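Local coordinates for protein glycosyltransferase Gtf1 (Streptococcus pneumoniae, PDB 4PQG) that belongs to the GT-B class of glycosyltransferases, with two Rossmann-like domains and an added extended beta-sheet domain, and holds UDP in this structure, at residues A[397-402]-A[424-429]; A[430-435]-A[447-452]. All coordinates share one frame; numbering follows the deposited sequence.

Contact 1 of 2, residues A[397-402]-A[424-429]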
loop_
_atom_site.group_PDB
_atom_site.type_symbol
_atom_site.label_atom_id
_atom_site.label_comp_id
_atom_site.label_asym_id
_atom_site.label_seq_id
_atom_site.Cartn_x
_atom_site.Cartn_y
_atom_site.Cartn_z
ATOM N N GLN A 397 13.134 -6.132 11.663
ATOM C CA GLN A 397 14.318 -6.847 12.176
ATOM C C GLN A 397 15.272 -7.313 11.067
ATOM O O GLN A 397 16.311 -7.912 11.343
ATOM C CB GLN A 397 13.903 -8.057 13.031
ATOM C CG GLN A 397 12.909 -7.748 14.146
ATOM C CD GLN A 397 13.311 -6.553 14.998
ATOM O OE1 GLN A 397 14.447 -6.457 15.473
ATOM N NE2 GLN A 397 12.373 -5.626 15.192
ATOM N N ILE A 398 14.920 -7.021 9.818
ATOM C CA ILE A 398 15.606 -7.600 8.667
ATOM C C ILE A 398 16.816 -6.764 8.255
ATOM O O ILE A 398 17.909 -7.303 8.074
ATOM C CB ILE A 398 14.624 -7.791 7.476
ATOM C CG1 ILE A 398 13.534 -8.835 7.810
ATOM C CG2 ILE A 398 15.364 -8.102 6.179
ATOM C CD1 ILE A 398 14.005 -10.277 7.894
ATOM N N TYR A 399 16.614 -5.456 8.128
ATOM C CA TYR A 399 17.602 -4.541 7.560
ATOM C C TYR A 399 18.955 -4.606 8.265
ATOM O O TYR A 399 19.994 -4.633 7.611
ATOM C CB TYR A 399 17.124 -3.105 7.684
ATOM C CG TYR A 399 15.991 -2.675 6.785
ATOM C CD1 TYR A 399 16.201 -2.455 5.422
ATOM C CD2 TYR A 399 14.723 -2.414 7.313
ATOM C CE1 TYR A 399 15.174 -2.022 4.602
ATOM C CE2 TYR A 399 13.685 -1.985 6.501
ATOM C CZ TYR A 399 13.917 -1.787 5.145
ATOM O OH TYR A 399 12.905 -1.340 4.322
ATOM N N SER A 400 18.930 -4.601 9.594
ATOM C CA SER A 400 20.162 -4.541 10.382
ATOM C C SER A 400 20.934 -5.879 10.403
ATOM O O SER A 400 21.949 -6.004 11.099
ATOM C CB SER A 400 19.881 -3.993 11.793
ATOM O OG SER A 400 18.962 -4.816 12.485
ATOM N N GLN A 401 20.467 -6.855 9.620
ATOM C CA GLN A 401 21.202 -8.107 9.382
ATOM C C GLN A 401 22.122 -7.997 8.151
ATOM O O GLN A 401 22.872 -8.920 7.832
ATOM C CB GLN A 401 20.244 -9.274 9.202
ATOM C CG GLN A 401 19.372 -9.553 10.419
ATOM C CD GLN A 401 18.446 -10.738 10.221
ATOM O OE1 GLN A 401 18.887 -11.847 9.927
ATOM N NE2 GLN A 401 17.151 -10.510 10.400
ATOM N N TYR A 402 22.074 -6.848 7.485
ATOM C CA TYR A 402 22.791 -6.646 6.226
ATOM C C TYR A 402 23.811 -5.511 6.319
ATOM O O TYR A 402 23.829 -4.749 7.284
ATOM C CB TYR A 402 21.789 -6.382 5.083
ATOM C CG TYR A 402 20.881 -7.555 4.771
ATOM C CD1 TYR A 402 21.191 -8.442 3.746
ATOM C CD2 TYR A 402 19.705 -7.780 5.511
ATOM C CE1 TYR A 402 20.364 -9.511 3.450
ATOM C CE2 TYR A 402 18.872 -8.849 5.220
ATOM C CZ TYR A 402 19.211 -9.710 4.191
ATOM O OH TYR A 402 18.408 -10.776 3.885
ATOM N N SER A 424 18.400 1.638 10.259
ATOM C CA SER A 424 19.090 0.416 10.661
ATOM C C SER A 424 20.592 0.442 10.273
ATOM O O SER A 424 21.253 -0.604 10.213
ATOM C CB SER A 424 18.408 -0.808 10.042
ATOM O OG SER A 424 17.252 -1.197 10.769
ATOM N N GLY A 425 21.104 1.636 9.990
ATOM C CA GLY A 425 22.528 1.841 9.729
ATOM C C GLY A 425 23.037 1.249 8.425
ATOM O O GLY A 425 24.176 0.765 8.350
ATOM N N LEU A 426 22.206 1.282 7.391
ATOM C CA LEU A 426 22.677 0.804 6.088
ATOM C C LEU A 426 23.122 1.967 5.247
ATOM O O LEU A 426 22.383 2.948 5.107
ATOM C CB LEU A 426 21.598 -0.009 5.349
ATOM C CG LEU A 426 21.124 -1.315 5.999
ATOM C CD1 LEU A 426 20.045 -1.988 5.163
ATOM C CD2 LEU A 426 22.280 -2.267 6.216
ATOM N N PRO A 427 24.344 1.877 4.692
ATOM C CA PRO A 427 24.717 2.794 3.623
ATOM C C PRO A 427 23.805 2.538 2.430
ATOM O O PRO A 427 23.317 1.416 2.268
ATOM C CB PRO A 427 26.153 2.369 3.277
ATOM C CG PRO A 427 26.643 1.699 4.521
ATOM C CD PRO A 427 25.441 0.943 5.012
ATOM N N LEU A 428 23.578 3.569 1.621
ATOM C CA LEU A 428 22.732 3.449 0.430
ATOM C C LEU A 428 23.536 3.711 -0.840
ATOM O O LEU A 428 24.327 4.645 -0.890
ATOM C CB LEU A 428 21.554 4.431 0.496
ATOM C CG LEU A 428 20.729 4.559 1.780
ATOM C CD1 LEU A 428 19.613 5.570 1.578
ATOM C CD2 LEU A 428 20.148 3.225 2.196
ATOM N N ILE A 429 23.329 2.897 -1.871
ATOM C CA ILE A 429 23.837 3.231 -3.216
ATOM C C ILE A 429 22.655 3.380 -4.176
ATOM O O ILE A 429 21.916 2.426 -4.382
ATOM C CB ILE A 429 24.821 2.157 -3.749
ATOM C CG1 ILE A 429 26.014 1.979 -2.791
ATOM C CG2 ILE A 429 25.281 2.519 -5.154
ATOM C CD1 ILE A 429 26.896 0.775 -3.108
HETATM O O HOH W 1 16.687 -3.730 11.436
#
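L426 reaches across to the short 3-10 turn at 399-401 and makes most of its contacts with the backbone carbonyls of Y399 and Y402. From CB, with CG anti to its own carbonyl carbon (chi1 -63°), the chain points at the turn. CG comes to 3.9 Å from the carbonyl O of Y399, and both methyls, CD1 and CD2, stay 3.6 Å from that same O. CD1 adds the edge of the Y399 ring, meeting its CD1 at 3.9 Å near the ring plane, the two side chains crossing at about a right angle. CD2 adds the O of Y402 at 3.1 Å, a short approach of a methyl to a carbonyl. R326 hydrogen-bonds this carbonyl, while I332 and Y405 of neighbouring strands also touch L426. At the start of the turn, CB of S424 packs on CB of Y399 at 3.5 Å. Its OG holds water 1 at 2.7 Å, and that water accepts from the backbone N of S400 at 3.0 Å. G425, with positive phi, is the C-prime residue of the Schellman motif that ends helix 416-423, turning the chain from S424 to L426. The OH of Y399 hydrogen-bonds E420 of that helix. Leucine methyls and a serine CB thus pack on a backbone turn whose carbonyl oxygens get no hydrogen bond from 424-429; the polar link goes through one water, and the methyl at the ring edge probably helps to fix Y399, which lies near UDP.

Contact 2 of 2, residues A[430-435]-A[447-452]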
loop_
_atom_site.group_PDB
_atom_site.type_symbol
_atom_site.label_atom_id
_atom_site.label_comp_id
_atom_site.label_asym_id
_atom_site.label_seq_id
_atom_site.Cartn_x
_atom_site.Cartn_y
_atom_site.Cartn_z
ATOM N N GLY A 430 22.477 4.571 -4.747
ATOM C CA GLY A 430 21.361 4.818 -5.652
ATOM C C GLY A 430 21.600 5.906 -6.675
ATOM O O GLY A 430 22.640 6.576 -6.666
ATOM N N PHE A 431 20.631 6.086 -7.565
ATOM C CA PHE A 431 20.718 7.131 -8.577
ATOM C C PHE A 431 20.586 8.529 -7.971
ATOM O O PHE A 431 19.856 8.728 -6.989
ATOM C CB PHE A 431 19.626 6.951 -9.626
ATOM C CG PHE A 431 19.890 5.856 -10.621
ATOM C CD1 PHE A 431 21.015 5.886 -11.455
ATOM C CD2 PHE A 431 18.976 4.811 -10.775
ATOM C CE1 PHE A 431 21.223 4.889 -12.398
ATOM C CE2 PHE A 431 19.193 3.809 -11.716
ATOM C CZ PHE A 431 20.318 3.851 -12.529
ATOM N N ASP A 432 21.302 9.488 -8.563
ATOM C CA ASP A 432 21.200 10.887 -8.186
ATOM C C ASP A 432 19.925 11.471 -8.791
ATOM O O ASP A 432 19.967 12.189 -9.791
ATOM C CB ASP A 432 22.431 11.650 -8.681
ATOM C CG ASP A 432 22.581 13.028 -8.035
ATOM O OD1 ASP A 432 21.671 13.470 -7.303
ATOM O OD2 ASP A 432 23.624 13.674 -8.257
ATOM N N VAL A 433 18.782 11.127 -8.197
ATOM C CA VAL A 433 17.486 11.539 -8.728
ATOM C C VAL A 433 16.585 11.978 -7.583
ATOM O O VAL A 433 16.706 11.461 -6.480
ATOM C CB VAL A 433 16.789 10.413 -9.548
ATOM C CG1 VAL A 433 17.480 10.208 -10.898
ATOM C CG2 VAL A 433 16.709 9.110 -8.764
ATOM N N PRO A 434 15.688 12.941 -7.839
ATOM C CA PRO A 434 14.778 13.386 -6.785
ATOM C C PRO A 434 13.643 12.375 -6.518
ATOM O O PRO A 434 13.401 11.507 -7.342
ATOM C CB PRO A 434 14.226 14.702 -7.340
ATOM C CG PRO A 434 14.301 14.551 -8.818
ATOM C CD PRO A 434 15.482 13.664 -9.107
ATOM N N TYR A 435 12.987 12.437 -5.360
ATOM C CA TYR A 435 13.383 13.291 -4.230
ATOM C C TYR A 435 14.125 12.520 -3.153
ATOM O O TYR A 435 15.052 13.047 -2.520
ATOM C CB TYR A 435 12.143 13.964 -3.644
ATOM C CG TYR A 435 11.416 14.751 -4.692
ATOM C CD1 TYR A 435 11.840 16.027 -5.036
ATOM C CD2 TYR A 435 10.321 14.203 -5.374
ATOM C CE1 TYR A 435 11.197 16.758 -6.023
ATOM C CE2 TYR A 435 9.651 14.928 -6.343
ATOM C CZ TYR A 435 10.084 16.199 -6.672
ATOM O OH TYR A 435 9.447 16.917 -7.653
ATOM N N GLY A 447 27.287 6.564 1.547
ATOM C CA GLY A 447 27.078 5.737 0.369
ATOM C C GLY A 447 27.441 6.540 -0.854
ATOM O O GLY A 447 28.321 7.420 -0.795
ATOM N N TYR A 448 26.761 6.245 -1.959
ATOM C CA TYR A 448 27.044 6.891 -3.238
ATOM C C TYR A 448 25.804 7.234 -4.058
ATOM O O TYR A 448 24.872 6.441 -4.159
ATOM C CB TYR A 448 27.915 6.000 -4.098
ATOM C CG TYR A 448 29.245 5.623 -3.511
ATOM C CD1 TYR A 448 30.248 6.583 -3.301
ATOM C CD2 TYR A 448 29.520 4.294 -3.194
ATOM C CE1 TYR A 448 31.479 6.218 -2.770
ATOM C CE2 TYR A 448 30.745 3.924 -2.677
ATOM C CZ TYR A 448 31.718 4.885 -2.471
ATOM O OH TYR A 448 32.924 4.488 -1.947
ATOM N N LEU A 449 25.828 8.417 -4.655
ATOM C CA LEU A 449 24.869 8.798 -5.648
ATOM C C LEU A 449 25.478 8.573 -7.029
ATOM O O LEU A 449 26.542 9.091 -7.340
ATOM C CB LEU A 449 24.447 10.254 -5.458
ATOM C CG LEU A 449 23.521 10.546 -4.272
ATOM C CD1 LEU A 449 23.397 12.048 -4.050
ATOM C CD2 LEU A 449 22.144 9.936 -4.464
ATOM N N ILE A 450 24.799 7.780 -7.843
ATOM C CA ILE A 450 25.267 7.473 -9.187
ATOM C C ILE A 450 24.540 8.347 -10.203
ATOM O O ILE A 450 23.312 8.363 -10.224
ATOM C CB ILE A 450 25.093 5.971 -9.490
ATOM C CG1 ILE A 450 25.936 5.166 -8.486
ATOM C CG2 ILE A 450 25.432 5.656 -10.951
ATOM C CD1 ILE A 450 25.888 3.663 -8.640
ATOM N N PRO A 451 25.297 9.087 -11.048
ATOM C CA PRO A 451 24.673 9.927 -12.070
ATOM C C PRO A 451 23.729 9.080 -12.894
ATOM O O PRO A 451 24.039 7.935 -13.186
ATOM C CB PRO A 451 25.858 10.372 -12.943
ATOM C CG PRO A 451 27.048 10.242 -12.061
ATOM C CD PRO A 451 26.763 9.083 -11.158
ATOM N N SER A 452 22.569 9.629 -13.225
ATOM C CA SER A 452 21.583 8.920 -14.022
ATOM C C SER A 452 21.496 9.612 -15.369
ATOM O O SER A 452 21.699 10.824 -15.467
ATOM C CB SER A 452 20.216 8.948 -13.331
ATOM O OG SER A 452 19.279 8.085 -13.971
HETATM O O HOH W 2 21.835 12.460 -12.221
#
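The carbonyl O of G430 accepts the shortest bond here, from N of I450 at 2.7 Å with an N-H...O angle of 167°, and CA of L449 adds a CH...O contact to the same oxygen. This is the parallel pairing of a beta-alpha-beta unit, in which strand 428-431 crosses over through helix 436-440 to strand 447-450, an outermost strand of the six-stranded Rossmann-like sheet. N of G430 donates to O of Y448 at 3.1 Å, almost in line with the C=O bond. The O of I450 is used twice as well: N of D432 binds it at 2.8 Å from well above the carbonyl plane, and CA of F431 approaches as a CH...O donor. That oxygen also sits in plane at the edge of the F431 ring. Beyond the bridges, S452 bends over the same ring, its OG 3.8 Å above one face and offset toward the rim, while its CB touches CD1 of F431. Y465 of helix 458-474 meets this ring edge-to-face, and I450 packs against that helix too. L449 crosses D432 at about a right angle. With CG of D432 anti to its backbone N (chi1 -165°), the carboxylate lies beside the leucine, and CD1 of L449 comes to 3.9 Å from OD1; Q438 hydrogen-bonds this oxygen. D432 is the centre of an inverse gamma turn, whose closing bond from V433 N to F431 O is weak. Water 2 spans the diverging ends, donating to O of D432 and accepting from N of S452, each at 3.1 Å.

How the contacts relate
Strand 428-431 runs through both contacts: 424-429 brings the chain out of helix 416-423 and into the strand, and 430-435 carries it onward from the strand. The centres of contact 1 and contact 2 are about 18 Å apart, yet their segments touch. N of Y448 lies 3.1 Å from O of L428, a probable hydrogen bond that continues the parallel ladder, and CG2 of I429 packs on CD1 of I450 at 3.7 Å. Contact 1 is the nearer to the nucleotide: the Y399 side chain is about 4 Å from UDP, whereas the V433 side chain in contact 2 is about 12 Å from UDP and about 10 Å from NAG.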